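Local structure of multicopper oxidase type 1 (Nitrosomonas europaea, 3G5W) at residues P293-E298 against S310-G315; G185-L190 against D237-M242; G18-H23 against W150-G155. The protein binds copper ions at mononuclear and multinuclear sites and probably works as a laccase-like, two-domain oxidoreductase. All coordinates share one frame; numbering follows the deposited sequence.

Along the chain the three contacts close one after another: contact 3, then contact 2, then contact 1. Contact 3 joins strand 20-27 of the first cupredoxin domain to a loop of the second. Contact 2 lies within the second domain, where strands 187-194 and 235-241 are neighbours in one sheet. Contact 1 belongs to the C-terminal tail beyond strand 269-274. It stands between the others, its centre about 20 Å from each of theirs, while the centres of contacts 2 and 3 are about 35 Å apart on opposite sides of the chain's centre. The set illustrates how one two-domain protein combines sheet pairing, a loop-to-strand join and a returning tail.

Contact 1 (P293-E298 against S310-G315); sequences PDFYYE and SKVFKG
The hydroxyl OG of S310 is held by three partners: two waters and the backbone N of V312 all bond to it, and the waters carry the link across to D294. One water donates to D294 OD2 at 2.7 Å. The other donates to D294 O, again at 2.7 Å, and more weakly to OD2. The carboxylate is also held by S300, through OD2, so the bridge is anchored at its far end. On its own side, OG accepts from V312 N at 3.0 Å, which closes an ST turn.

Direct contact is largely made by rings and aliphatic groups, with backbone carbonyl oxygens joining in. F313 drives its edge at a face of Y297, the ring planes 68° apart, and its CE2 stands 3.4 Å from Y297 CZ, toward the rim of that face. With CG of F313 anti to its carbonyl carbon (chi1 -58°), the ring reaches into the D294-Y297 type I turn. There its CZ meets F295 O almost in the ring plane, at 3.1 Å. That carbonyl oxygen also accepts from N170 ND2, so its polarity is answered. The F295 ring lies obliquely to F313, CD2 being 3.9 Å from F313 CE1, while CG1 of V312 nudges the edge of the F295 ring at CD2. Beyond the pair, Y297 OH bonds to A33 O, F313 pairs through its backbone with V31, and Y296 pairs likewise with I140. The result is an aromatic cluster of F295, Y297 and F313, one of its pairs edge-to-face, with a water-bridged rim, set in the C-terminal tail where it lies against both cupredoxin domains.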
ATOM      1  N   PRO A 293      -4.141  -4.148  32.226  1.00 20.86           N
ATOM      2  CA  PRO A 293      -2.768  -4.548  31.890  1.00 20.40           C
ATOM      3  C   PRO A 293      -2.731  -5.770  30.971  1.00 20.32           C
ATOM      4  O   PRO A 293      -3.674  -6.570  30.964  1.00 19.92           O
ATOM      5  CB  PRO A 293      -2.154  -4.899  33.253  1.00 20.65           C
ATOM      6  CG  PRO A 293      -3.036  -4.225  34.261  1.00 21.02           C
ATOM      7  CD  PRO A 293      -4.410  -4.322  33.667  1.00 20.76           C
ATOM      8  N   ASP A 294      -1.653  -5.876  30.190  1.00 19.71           N
ATOM      9  CA  ASP A 294      -1.391  -6.998  29.276  1.00 19.38           C
ATOM     10  C   ASP A 294      -2.260  -7.052  28.003  1.00 18.91           C
ATOM     11  O   ASP A 294      -2.305  -8.089  27.331  1.00 18.39           O
ATOM     12  CB  ASP A 294      -1.452  -8.341  30.025  1.00 19.82           C
ATOM     13  CG  ASP A 294      -0.405  -9.336  29.539  1.00 20.96           C
ATOM     14  OD1 ASP A 294       0.602  -8.911  28.936  1.00 20.61           O
ATOM     15  OD2 ASP A 294      -0.583 -10.547  29.783  1.00 24.04           O
ATOM     16  N   PHE A 295      -2.928  -5.946  27.663  1.00 18.43           N
ATOM     17  CA  PHE A 295      -3.733  -5.876  26.440  1.00 18.13           C
ATOM     18  C   PHE A 295      -2.876  -5.903  25.159  1.00 17.74           C
ATOM     19  O   PHE A 295      -3.375  -6.211  24.065  1.00 17.51           O
ATOM     20  CB  PHE A 295      -4.654  -4.647  26.452  1.00 17.95           C
ATOM     21  CG  PHE A 295      -5.471  -4.501  25.193  1.00 18.64           C
ATOM     22  CD1 PHE A 295      -5.091  -3.590  24.200  1.00 18.90           C
ATOM     23  CD2 PHE A 295      -6.590  -5.300  24.979  1.00 18.68           C
ATOM     24  CE1 PHE A 295      -5.822  -3.466  23.024  1.00 18.65           C
ATOM     25  CE2 PHE A 295      -7.330  -5.187  23.805  1.00 19.29           C
ATOM     26  CZ  PHE A 295      -6.942  -4.268  22.819  1.00 19.05           C
ATOM     27  N   TYR A 296      -1.591  -5.576  25.299  1.00 17.25           N
ATOM     28  CA  TYR A 296      -0.637  -5.691  24.188  1.00 17.11           C
ATOM     29  C   TYR A 296       0.402  -6.766  24.500  1.00 17.27           C
ATOM     30  O   TYR A 296       1.479  -6.797  23.903  1.00 16.89           O
ATOM     31  CB  TYR A 296       0.031  -4.332  23.888  1.00 16.48           C
ATOM     32  CG  TYR A 296      -0.971  -3.236  23.619  1.00 16.32           C
ATOM     33  CD1 TYR A 296      -1.594  -3.128  22.375  1.00 16.63           C
ATOM     34  CD2 TYR A 296      -1.316  -2.317  24.610  1.00 15.59           C
ATOM     35  CE1 TYR A 296      -2.535  -2.141  22.121  1.00 16.40           C
ATOM     36  CE2 TYR A 296      -2.260  -1.324  24.366  1.00 15.11           C
ATOM     37  CZ  TYR A 296      -2.861  -1.245  23.116  1.00 15.41           C
ATOM     38  OH  TYR A 296      -3.792  -0.279  22.854  1.00 16.34           O
ATOM     39  N   TYR A 297       0.055  -7.661  25.428  1.00 17.95           N
ATOM     40  CA  TYR A 297       0.966  -8.698  25.915  1.00 18.40           C
ATOM     41  C   TYR A 297       2.229  -8.098  26.535  1.00 18.57           C
ATOM     42  O   TYR A 297       3.247  -8.777  26.644  1.00 18.08           O
ATOM     43  CB  TYR A 297       1.357  -9.684  24.799  1.00 19.22           C
ATOM     44  CG  TYR A 297       0.383 -10.815  24.561  1.00 20.60           C
ATOM     45  CD1 TYR A 297      -0.041 -11.639  25.612  1.00 22.14           C
ATOM     46  CD2 TYR A 297      -0.092 -11.083  23.287  1.00 21.37           C
ATOM     47  CE1 TYR A 297      -0.928 -12.697  25.388  1.00 22.96           C
ATOM     48  CE2 TYR A 297      -0.982 -12.140  23.047  1.00 23.16           C
ATOM     49  CZ  TYR A 297      -1.393 -12.939  24.105  1.00 22.02           C
ATOM     50  OH  TYR A 297      -2.273 -13.976  23.881  1.00 22.85           O
ATOM     51  N   GLU A 298       2.156  -6.834  26.952  1.00 19.06           N
ATOM     52  CA  GLU A 298       3.334  -6.137  27.467  1.00 19.63           C
ATOM     53  C   GLU A 298       3.798  -6.684  28.824  1.00 20.28           C
ATOM     54  O   GLU A 298       4.981  -6.590  29.156  1.00 20.44           O
ATOM     55  CB  GLU A 298       3.104  -4.613  27.516  1.00 19.67           C
ATOM     56  CG  GLU A 298       2.299  -4.104  28.704  1.00 19.69           C
ATOM     57  CD  GLU A 298       0.781  -4.194  28.521  1.00 20.81           C
ATOM     58  OE1 GLU A 298       0.066  -3.764  29.451  1.00 20.36           O
ATOM     59  OE2 GLU A 298       0.299  -4.680  27.470  1.00 18.86           O
ATOM     60  N   SER A 310      -4.176 -15.683  28.169  1.00 22.93           N
ATOM     61  CA  SER A 310      -4.610 -14.501  28.902  1.00 23.30           C
ATOM     62  C   SER A 310      -6.113 -14.387  28.990  1.00 23.30           C
ATOM     63  O   SER A 310      -6.799 -14.489  27.976  1.00 23.01           O
ATOM     64  CB  SER A 310      -4.065 -13.228  28.266  1.00 23.34           C
ATOM     65  OG  SER A 310      -4.595 -12.094  28.947  1.00 24.35           O
ATOM     66  N   LYS A 311      -6.606 -14.132  30.200  1.00 23.08           N
ATOM     67  CA  LYS A 311      -8.029 -13.894  30.437  1.00 23.61           C
ATOM     68  C   LYS A 311      -8.494 -12.586  29.795  1.00 23.03           C
ATOM     69  O   LYS A 311      -9.685 -12.398  29.557  1.00 23.18           O
ATOM     70  CB  LYS A 311      -8.340 -13.894  31.939  1.00 23.56           C
ATOM     71  CG  LYS A 311      -8.163 -15.250  32.627  1.00 24.68           C
ATOM     72  CD  LYS A 311      -8.539 -15.153  34.109  1.00 25.22           C
ATOM     73  CE  LYS A 311      -8.220 -16.436  34.873  1.00 28.34           C
ATOM     74  NZ  LYS A 311      -9.356 -17.404  34.867  1.00 30.61           N
ATOM     75  N   VAL A 312      -7.554 -11.686  29.515  1.00 22.67           N
ATOM     76  CA  VAL A 312      -7.853 -10.438  28.808  1.00 22.41           C
ATOM     77  C   VAL A 312      -8.449 -10.702  27.414  1.00 21.96           C
ATOM     78  O   VAL A 312      -9.373 -10.005  26.986  1.00 21.83           O
ATOM     79  CB  VAL A 312      -6.593  -9.536  28.685  1.00 22.58           C
ATOM     80  CG1 VAL A 312      -6.889  -8.269  27.855  1.00 22.78           C
ATOM     81  CG2 VAL A 312      -6.051  -9.165  30.078  1.00 22.92           C
ATOM     82  N   PHE A 313      -7.923 -11.718  26.727  1.00 21.64           N
ATOM     83  CA  PHE A 313      -8.330 -12.039  25.353  1.00 21.86           C
ATOM     84  C   PHE A 313      -9.355 -13.175  25.238  1.00 22.27           C
ATOM     85  O   PHE A 313      -9.837 -13.474  24.140  1.00 21.65           O
ATOM     86  CB  PHE A 313      -7.102 -12.376  24.504  1.00 21.35           C
ATOM     87  CG  PHE A 313      -6.083 -11.281  24.453  1.00 20.91           C
ATOM     88  CD1 PHE A 313      -6.458  -9.975  24.142  1.00 19.12           C
ATOM     89  CD2 PHE A 313      -4.743 -11.554  24.693  1.00 21.39           C
ATOM     90  CE1 PHE A 313      -5.512  -8.950  24.088  1.00 20.01           C
ATOM     91  CE2 PHE A 313      -3.785 -10.530  24.640  1.00 21.72           C
ATOM     92  CZ  PHE A 313      -4.178  -9.228  24.334  1.00 20.40           C
ATOM     93  N   LYS A 314      -9.670 -13.811  26.364  1.00 23.12           N
ATOM     94  CA  LYS A 314     -10.563 -14.963  26.369  1.00 24.21           C
ATOM     95  C   LYS A 314     -12.005 -14.565  26.072  1.00 24.73           C
ATOM     96  O   LYS A 314     -12.517 -13.587  26.625  1.00 24.51           O
ATOM     97  CB  LYS A 314     -10.478 -15.703  27.708  1.00 24.62           C
ATOM     98  CG  LYS A 314     -11.159 -17.055  27.686  1.00 26.81           C
ATOM     99  CD  LYS A 314     -10.692 -17.946  28.820  1.00 30.63           C
ATOM    100  CE  LYS A 314     -11.443 -19.267  28.806  1.00 32.21           C
ATOM    101  NZ  LYS A 314     -11.106 -20.073  27.591  1.00 33.98           N
ATOM    102  N   GLY A 315     -12.652 -15.325  25.193  1.00 25.17           N
ATOM    103  CA  GLY A 315     -14.058 -15.097  24.881  1.00 26.48           C
ATOM    104  C   GLY A 315     -14.962 -16.032  25.667  1.00 27.47           C
ATOM    105  O   GLY A 315     -14.537 -16.631  26.667  1.00 27.65           O
TER
HETATM  106  O   HOH W   1      -2.706 -11.692  30.955  1.00 25.16           O
HETATM  107  O   HOH W   2      -2.515 -10.735  27.616  1.00 47.43           O

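Contact 2 (G185-L190 against D237-M242)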
ATOM      1  N   GLY A 185      11.935   8.972  29.296  1.00 23.47           N
ATOM      2  CA  GLY A 185      13.116   8.107  29.308  1.00 23.00           C
ATOM      3  C   GLY A 185      12.863   6.679  28.841  1.00 22.79           C
ATOM      4  O   GLY A 185      13.808   5.951  28.538  1.00 23.02           O
ATOM      5  N   ASP A 186      11.592   6.272  28.791  1.00 22.10           N
ATOM      6  CA  ASP A 186      11.218   4.954  28.267  1.00 21.84           C
ATOM      7  C   ASP A 186      11.550   4.876  26.784  1.00 21.03           C
ATOM      8  O   ASP A 186      11.621   5.898  26.094  1.00 20.88           O
ATOM      9  CB  ASP A 186       9.715   4.687  28.433  1.00 21.89           C
ATOM     10  CG  ASP A 186       9.370   3.919  29.706  1.00 23.51           C
ATOM     11  OD1 ASP A 186      10.134   3.023  30.136  1.00 26.47           O
ATOM     12  OD2 ASP A 186       8.293   4.194  30.262  1.00 23.91           O
ATOM     13  N   VAL A 187      11.776   3.660  26.307  1.00 20.24           N
ATOM     14  CA  VAL A 187      11.944   3.403  24.885  1.00 19.87           C
ATOM     15  C   VAL A 187      11.029   2.236  24.585  1.00 19.43           C
ATOM     16  O   VAL A 187      11.206   1.148  25.137  1.00 19.38           O
ATOM     17  CB  VAL A 187      13.403   3.035  24.532  1.00 19.84           C
ATOM     18  CG1 VAL A 187      13.515   2.586  23.062  1.00 20.20           C
ATOM     19  CG2 VAL A 187      14.335   4.211  24.817  1.00 19.75           C
ATOM     20  N   ILE A 188      10.027   2.461  23.745  1.00 19.20           N
ATOM     21  CA  ILE A 188       9.065   1.394  23.461  1.00 18.84           C
ATOM     22  C   ILE A 188       9.254   0.797  22.072  1.00 18.52           C
ATOM     23  O   ILE A 188       9.681   1.472  21.134  1.00 18.70           O
ATOM     24  CB  ILE A 188       7.581   1.804  23.727  1.00 19.22           C
ATOM     25  CG1 ILE A 188       7.077   2.820  22.693  1.00 18.77           C
ATOM     26  CG2 ILE A 188       7.411   2.323  25.169  1.00 19.06           C
ATOM     27  CD1 ILE A 188       5.629   3.277  22.913  1.00 19.55           C
ATOM     28  N   ARG A 189       8.945  -0.486  21.974  1.00 17.95           N
ATOM     29  CA  ARG A 189       8.986  -1.214  20.727  1.00 17.53           C
ATOM     30  C   ARG A 189       7.556  -1.635  20.430  1.00 17.21           C
ATOM     31  O   ARG A 189       6.969  -2.396  21.192  1.00 17.67           O
ATOM     32  CB  ARG A 189       9.889  -2.427  20.893  1.00 17.34           C
ATOM     33  CG  ARG A 189      10.066  -3.292  19.658  1.00 17.57           C
ATOM     34  CD  ARG A 189      11.057  -4.415  19.967  1.00 17.81           C
ATOM     35  NE  ARG A 189      11.314  -5.251  18.798  1.00 17.65           N
ATOM     36  CZ  ARG A 189      12.404  -5.999  18.629  1.00 18.71           C
ATOM     37  NH1 ARG A 189      12.547  -6.719  17.523  1.00 18.90           N
ATOM     38  NH2 ARG A 189      13.359  -6.019  19.554  1.00 18.45           N
ATOM     39  N   LEU A 190       6.988  -1.097  19.353  1.00 16.87           N
ATOM     40  CA  LEU A 190       5.678  -1.522  18.884  1.00 16.64           C
ATOM     41  C   LEU A 190       5.834  -2.548  17.771  1.00 16.75           C
ATOM     42  O   LEU A 190       6.355  -2.247  16.691  1.00 16.50           O
ATOM     43  CB  LEU A 190       4.849  -0.334  18.386  1.00 17.11           C
ATOM     44  CG  LEU A 190       4.736   0.928  19.247  1.00 17.50           C
ATOM     45  CD1 LEU A 190       3.939   1.993  18.489  1.00 19.67           C
ATOM     46  CD2 LEU A 190       4.113   0.637  20.608  1.00 19.11           C
ATOM     47  N   ASP A 237       8.549  -3.599  13.264  1.00 18.89           N
ATOM     48  CA  ASP A 237       8.866  -3.173  14.626  1.00 19.07           C
ATOM     49  C   ASP A 237       9.252  -1.705  14.605  1.00 18.98           C
ATOM     50  O   ASP A 237      10.210  -1.306  13.931  1.00 18.79           O
ATOM     51  CB  ASP A 237       9.998  -4.010  15.242  1.00 19.14           C
ATOM     52  CG  ASP A 237       9.624  -5.481  15.417  1.00 20.65           C
ATOM     53  OD1 ASP A 237      10.109  -6.106  16.380  1.00 22.72           O
ATOM     54  OD2 ASP A 237       8.863  -6.029  14.587  1.00 24.39           O
ATOM     55  N   VAL A 238       8.497  -0.909  15.349  1.00 18.98           N
ATOM     56  CA  VAL A 238       8.717   0.526  15.416  1.00 19.37           C
ATOM     57  C   VAL A 238       9.217   0.870  16.808  1.00 19.33           C
ATOM     58  O   VAL A 238       8.555   0.559  17.805  1.00 19.74           O
ATOM     59  CB  VAL A 238       7.428   1.316  15.103  1.00 19.42           C
ATOM     60  CG1 VAL A 238       7.696   2.821  15.119  1.00 20.06           C
ATOM     61  CG2 VAL A 238       6.860   0.899  13.745  1.00 19.41           C
ATOM     62  N   ILE A 239      10.390   1.492  16.868  1.00 19.34           N
ATOM     63  CA  ILE A 239      10.960   1.917  18.144  1.00 19.60           C
ATOM     64  C   ILE A 239      10.760   3.428  18.344  1.00 19.69           C
ATOM     65  O   ILE A 239      11.042   4.228  17.447  1.00 19.20           O
ATOM     66  CB  ILE A 239      12.437   1.445  18.306  1.00 19.80           C
ATOM     67  CG1 ILE A 239      12.454  -0.010  18.785  1.00 21.48           C
ATOM     68  CG2 ILE A 239      13.180   2.282  19.362  1.00 20.12           C
ATOM     69  CD1 ILE A 239      12.892  -1.017  17.775  1.00 23.83           C
ATOM     70  N   LEU A 240      10.228   3.796  19.507  1.00 19.85           N
ATOM     71  CA  LEU A 240       9.944   5.187  19.829  1.00 20.71           C
ATOM     72  C   LEU A 240      10.642   5.572  21.130  1.00 20.99           C
ATOM     73  O   LEU A 240      10.487   4.889  22.149  1.00 20.53           O
ATOM     74  CB  LEU A 240       8.426   5.405  19.980  1.00 20.98           C
ATOM     75  CG  LEU A 240       7.410   5.039  18.891  1.00 22.13           C
ATOM     76  CD1 LEU A 240       6.002   4.957  19.499  1.00 24.45           C
ATOM     77  CD2 LEU A 240       7.411   6.056  17.782  1.00 23.14           C
ATOM     78  N   ASN A 241      11.410   6.657  21.096  1.00 21.72           N
ATOM     79  CA  ASN A 241      12.020   7.202  22.311  1.00 22.51           C
ATOM     80  C   ASN A 241      10.992   8.090  22.994  1.00 22.30           C
ATOM     81  O   ASN A 241      10.488   9.040  22.388  1.00 21.99           O
ATOM     82  CB  ASN A 241      13.300   7.996  21.999  1.00 23.20           C
ATOM     83  CG  ASN A 241      14.398   7.140  21.375  1.00 26.22           C
ATOM     84  OD1 ASN A 241      14.553   5.957  21.693  1.00 29.51           O
ATOM     85  ND2 ASN A 241      15.175   7.744  20.474  1.00 28.61           N
ATOM     86  N   MET A 242      10.658   7.763  24.243  1.00 22.29           N
ATOM     87  CA  MET A 242       9.620   8.489  24.973  1.00 22.63           C
ATOM     88  C   MET A 242      10.209   9.713  25.672  1.00 22.60           C
ATOM     89  O   MET A 242      10.422   9.697  26.883  1.00 22.52           O
ATOM     90  CB  MET A 242       8.907   7.582  25.990  1.00 22.94           C
ATOM     91  CG  MET A 242       8.109   6.402  25.407  1.00 25.04           C
ATOM     92  SD  MET A 242       6.796   6.861  24.230  1.00 30.87           S
ATOM     93  CE  MET A 242       7.698   6.651  22.737  1.00 25.43           C
TER
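Strands 187-190 and 237-241 pair as antiparallel neighbours in a sheet of the second cupredoxin domain, a Greek-key beta-sandwich. I188 with L240 and L190 with V238 are the hydrogen-bonded pairs, L190 N reaching V238 O at 2.8 Å. R189 with I239 is the non-hydrogen-bonded pair between them, and V187 with N241 another, beyond I188-L240. The bonds G185 N to M242 O and M242 N to D186 O continue the backbone pairing.

The charged interaction lies on the face of V187, R189, I239 and N241. R189 is fully extended from CG to NE, with CG anti to its backbone N (chi1 -179°), and grips D237 OD1 side-on: NE and NH1 both sit 2.8 Å from this one oxygen. OD1 lies in the guanidinium plane and uses its anti lone pair toward NE. NH2 bonds to E132, while D237 OD2 turns to T99. A leucine in place of R189 would probably leave D237 OD1 with little beyond a long, weak ion pair to R191, and E132 without this counter-charge.

Apolar side chains pack on the face of I188, L190, V238 and L240, and V187 CG1 meets I239 CG2 on the other. M242, its chain bent at chi2 and chi3, lays its methyl CE 3.9 Å from I188 CG1. L240 CD1 touches two methyls, 3.8 Å from I188 CD1 and 3.7 Å from L190 CD1.

Contact 3 (G18-H23 against W150-G155)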
ATOM      1  N   GLY A  18     -18.656  -2.140  22.062  1.00 22.69           N
ATOM      2  CA  GLY A  18     -20.071  -1.984  22.398  1.00 23.71           C
ATOM      3  C   GLY A  18     -20.794  -3.314  22.381  1.00 24.55           C
ATOM      4  O   GLY A  18     -20.411  -4.245  23.095  1.00 24.38           O
ATOM      5  N   LYS A  19     -21.821  -3.402  21.538  1.00 25.38           N
ATOM      6  CA  LYS A  19     -22.627  -4.615  21.394  1.00 26.27           C
ATOM      7  C   LYS A  19     -22.254  -5.446  20.158  1.00 25.98           C
ATOM      8  O   LYS A  19     -22.921  -6.440  19.841  1.00 25.76           O
ATOM      9  CB  LYS A  19     -24.122  -4.253  21.380  1.00 26.39           C
ATOM     10  CG  LYS A  19     -24.660  -3.868  22.752  1.00 27.77           C
ATOM     11  CD  LYS A  19     -26.042  -3.230  22.682  1.00 28.60           C
ATOM     12  CE  LYS A  19     -26.595  -3.026  24.096  1.00 32.70           C
ATOM     13  NZ  LYS A  19     -27.605  -1.925  24.158  1.00 35.02           N
ATOM     14  N   ARG A  20     -21.183  -5.051  19.470  1.00 25.63           N
ATOM     15  CA  ARG A  20     -20.735  -5.777  18.285  1.00 25.37           C
ATOM     16  C   ARG A  20     -19.940  -7.037  18.650  1.00 25.21           C
ATOM     17  O   ARG A  20     -18.737  -6.973  18.945  1.00 24.97           O
ATOM     18  CB  ARG A  20     -19.958  -4.847  17.330  1.00 25.71           C
ATOM     19  CG  ARG A  20     -19.289  -5.509  16.121  1.00 26.29           C
ATOM     20  CD  ARG A  20     -20.038  -6.731  15.587  1.00 29.11           C
ATOM     21  NE  ARG A  20     -21.334  -6.397  15.029  1.00 30.24           N
ATOM     22  CZ  ARG A  20     -22.378  -7.220  14.971  1.00 30.16           C
ATOM     23  NH1 ARG A  20     -22.322  -8.454  15.458  1.00 30.01           N
ATOM     24  NH2 ARG A  20     -23.498  -6.788  14.426  1.00 29.74           N
ATOM     25  N   ASP A  21     -20.631  -8.177  18.628  1.00 24.55           N
ATOM     26  CA  ASP A  21     -20.001  -9.461  18.898  1.00 24.48           C
ATOM     27  C   ASP A  21     -19.614 -10.173  17.603  1.00 23.77           C
ATOM     28  O   ASP A  21     -20.049  -9.780  16.518  1.00 23.25           O
ATOM     29  CB  ASP A  21     -20.886 -10.344  19.801  1.00 24.78           C
ATOM     30  CG  ASP A  21     -22.134 -10.873  19.095  1.00 26.77           C
ATOM     31  OD1 ASP A  21     -22.531 -10.343  18.035  1.00 28.75           O
ATOM     32  OD2 ASP A  21     -22.739 -11.831  19.622  1.00 29.50           O
ATOM     33  N   PHE A  22     -18.774 -11.199  17.719  1.00 22.96           N
ATOM     34  CA  PHE A  22     -18.356 -11.976  16.559  1.00 22.50           C
ATOM     35  C   PHE A  22     -18.142 -13.437  16.938  1.00 22.14           C
ATOM     36  O   PHE A  22     -17.657 -13.727  18.025  1.00 21.82           O
ATOM     37  CB  PHE A  22     -17.065 -11.396  15.967  1.00 22.32           C
ATOM     38  CG  PHE A  22     -17.150 -11.120  14.492  1.00 22.16           C
ATOM     39  CD1 PHE A  22     -16.857 -12.117  13.563  1.00 22.77           C
ATOM     40  CD2 PHE A  22     -17.540  -9.871  14.031  1.00 22.46           C
ATOM     41  CE1 PHE A  22     -16.945 -11.860  12.194  1.00 22.04           C
ATOM     42  CE2 PHE A  22     -17.627  -9.605  12.669  1.00 21.80           C
ATOM     43  CZ  PHE A  22     -17.332 -10.606  11.750  1.00 21.35           C
ATOM     44  N   HIS A  23     -18.507 -14.340  16.029  1.00 21.87           N
ATOM     45  CA  HIS A  23     -18.265 -15.769  16.181  1.00 21.59           C
ATOM     46  C   HIS A  23     -16.854 -16.071  15.660  1.00 21.08           C
ATOM     47  O   HIS A  23     -16.526 -15.750  14.513  1.00 21.38           O
ATOM     48  CB  HIS A  23     -19.315 -16.555  15.389  1.00 21.66           C
ATOM     49  CG  HIS A  23     -19.307 -18.033  15.640  1.00 22.88           C
ATOM     50  ND1 HIS A  23     -18.162 -18.800  15.593  1.00 24.12           N
ATOM     51  CD2 HIS A  23     -20.321 -18.892  15.898  1.00 22.99           C
ATOM     52  CE1 HIS A  23     -18.469 -20.063  15.833  1.00 23.95           C
ATOM     53  NE2 HIS A  23     -19.772 -20.144  16.027  1.00 23.69           N
ATOM     54  N   TRP A 150     -21.253 -11.000   8.531  1.00 22.21           N
ATOM     55  CA  TRP A 150     -20.960 -12.422   8.742  1.00 22.35           C
ATOM     56  C   TRP A 150     -20.665 -12.776  10.201  1.00 22.31           C
ATOM     57  O   TRP A 150     -20.285 -13.913  10.498  1.00 22.13           O
ATOM     58  CB  TRP A 150     -19.800 -12.887   7.850  1.00 22.84           C
ATOM     59  CG  TRP A 150     -20.018 -12.629   6.381  1.00 23.18           C
ATOM     60  CD1 TRP A 150     -19.338 -11.738   5.598  1.00 23.66           C
ATOM     61  CD2 TRP A 150     -20.979 -13.265   5.524  1.00 23.16           C
ATOM     62  NE1 TRP A 150     -19.813 -11.778   4.309  1.00 23.25           N
ATOM     63  CE2 TRP A 150     -20.824 -12.703   4.236  1.00 23.31           C
ATOM     64  CE3 TRP A 150     -21.958 -14.252   5.721  1.00 24.31           C
ATOM     65  CZ2 TRP A 150     -21.610 -13.095   3.144  1.00 23.56           C
ATOM     66  CZ3 TRP A 150     -22.745 -14.647   4.631  1.00 23.58           C
ATOM     67  CH2 TRP A 150     -22.560 -14.067   3.357  1.00 23.60           C
ATOM     68  N   ALA A 151     -20.862 -11.814  11.103  1.00 22.58           N
ATOM     69  CA  ALA A 151     -20.494 -11.965  12.513  1.00 22.88           C
ATOM     70  C   ALA A 151     -20.962 -13.295  13.087  1.00 23.44           C
ATOM     71  O   ALA A 151     -20.186 -14.021  13.706  1.00 23.19           O
ATOM     72  CB  ALA A 151     -21.036 -10.804  13.342  1.00 22.73           C
ATOM     73  N   ASN A 152     -22.228 -13.618  12.859  1.00 24.10           N
ATOM     74  CA  ASN A 152     -22.794 -14.824  13.432  1.00 25.20           C
ATOM     75  C   ASN A 152     -23.145 -15.887  12.400  1.00 25.12           C
ATOM     76  O   ASN A 152     -24.102 -16.649  12.559  1.00 25.16           O
ATOM     77  CB  ASN A 152     -23.960 -14.460  14.349  1.00 25.68           C
ATOM     78  CG  ASN A 152     -23.484 -13.804  15.636  1.00 27.71           C
ATOM     79  OD1 ASN A 152     -22.686 -14.383  16.384  1.00 31.66           O
ATOM     80  ND2 ASN A 152     -23.951 -12.591  15.892  1.00 29.81           N
ATOM     81  N   LYS A 153     -22.332 -15.948  11.351  1.00 25.03           N
ATOM     82  CA  LYS A 153     -22.510 -16.925  10.285  1.00 25.49           C
ATOM     83  C   LYS A 153     -21.220 -17.712  10.009  1.00 25.14           C
ATOM     84  O   LYS A 153     -20.625 -17.569   8.936  1.00 25.32           O
ATOM     85  CB  LYS A 153     -23.037 -16.236   9.018  1.00 25.05           C
ATOM     86  CG  LYS A 153     -24.495 -15.769   9.135  1.00 26.08           C
ATOM     87  CD  LYS A 153     -24.970 -15.063   7.877  1.00 26.63           C
ATOM     88  CE  LYS A 153     -26.435 -14.652   7.998  1.00 28.34           C
ATOM     89  NZ  LYS A 153     -27.354 -15.834   8.071  1.00 28.41           N
ATOM     90  N   PRO A 154     -20.795 -18.564  10.970  1.00 25.51           N
ATOM     91  CA  PRO A 154     -19.559 -19.342  10.824  1.00 25.60           C
ATOM     92  C   PRO A 154     -19.616 -20.252   9.599  1.00 25.97           C
ATOM     93  O   PRO A 154     -20.659 -20.842   9.319  1.00 25.90           O
ATOM     94  CB  PRO A 154     -19.516 -20.183  12.109  1.00 25.60           C
ATOM     95  CG  PRO A 154     -20.920 -20.218  12.589  1.00 25.85           C
ATOM     96  CD  PRO A 154     -21.464 -18.867  12.247  1.00 25.23           C
ATOM     97  N   GLY A 155     -18.509 -20.342   8.869  1.00 26.00           N
ATOM     98  CA  GLY A 155     -18.470 -21.113   7.629  1.00 26.23           C
ATOM     99  C   GLY A 155     -18.845 -20.289   6.409  1.00 26.37           C
ATOM    100  O   GLY A 155     -18.811 -20.787   5.282  1.00 26.42           O
TER
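A chi1 of -128°, off the usual staggered positions, turns a face of the F22 ring to A151, while chi1 of -171° swings the H23 ring toward P154. The outcome is a pair of CH-pi contacts. A151 CA stands over the centre of the F22 ring, 3.5 Å from its centroid, and P154 CG rides over a face of the H23 ring, nearer the rim. The CB of A151 lies 3.7 Å from F22 CE2 and 3.4 Å from R20 NH1.

Polar bonds run alongside. H23 N donates to A151 O at 2.9 Å, an oxygen that R115 also grips. R20, its chain curled back, gives NH1 to D21 O at 2.8 Å and forms a salt bridge with D21 OD1 at 3.2 Å. N152 ND2 reaches that OD1 as well, but weakly, at 3.4 Å. R13 ties both sides together by bonding to D21 OD2 and N152 OD1.

This contact joins the two cupredoxin domains, P154 lying about 8 Å, side chain to side chain, from the copper ligand H111. The W150-K153 type I turn, in the second-domain loop after strand 137-146, rests on strand 20-27 of the first, close to helix 108-114, whose M114 touches F22 and W150.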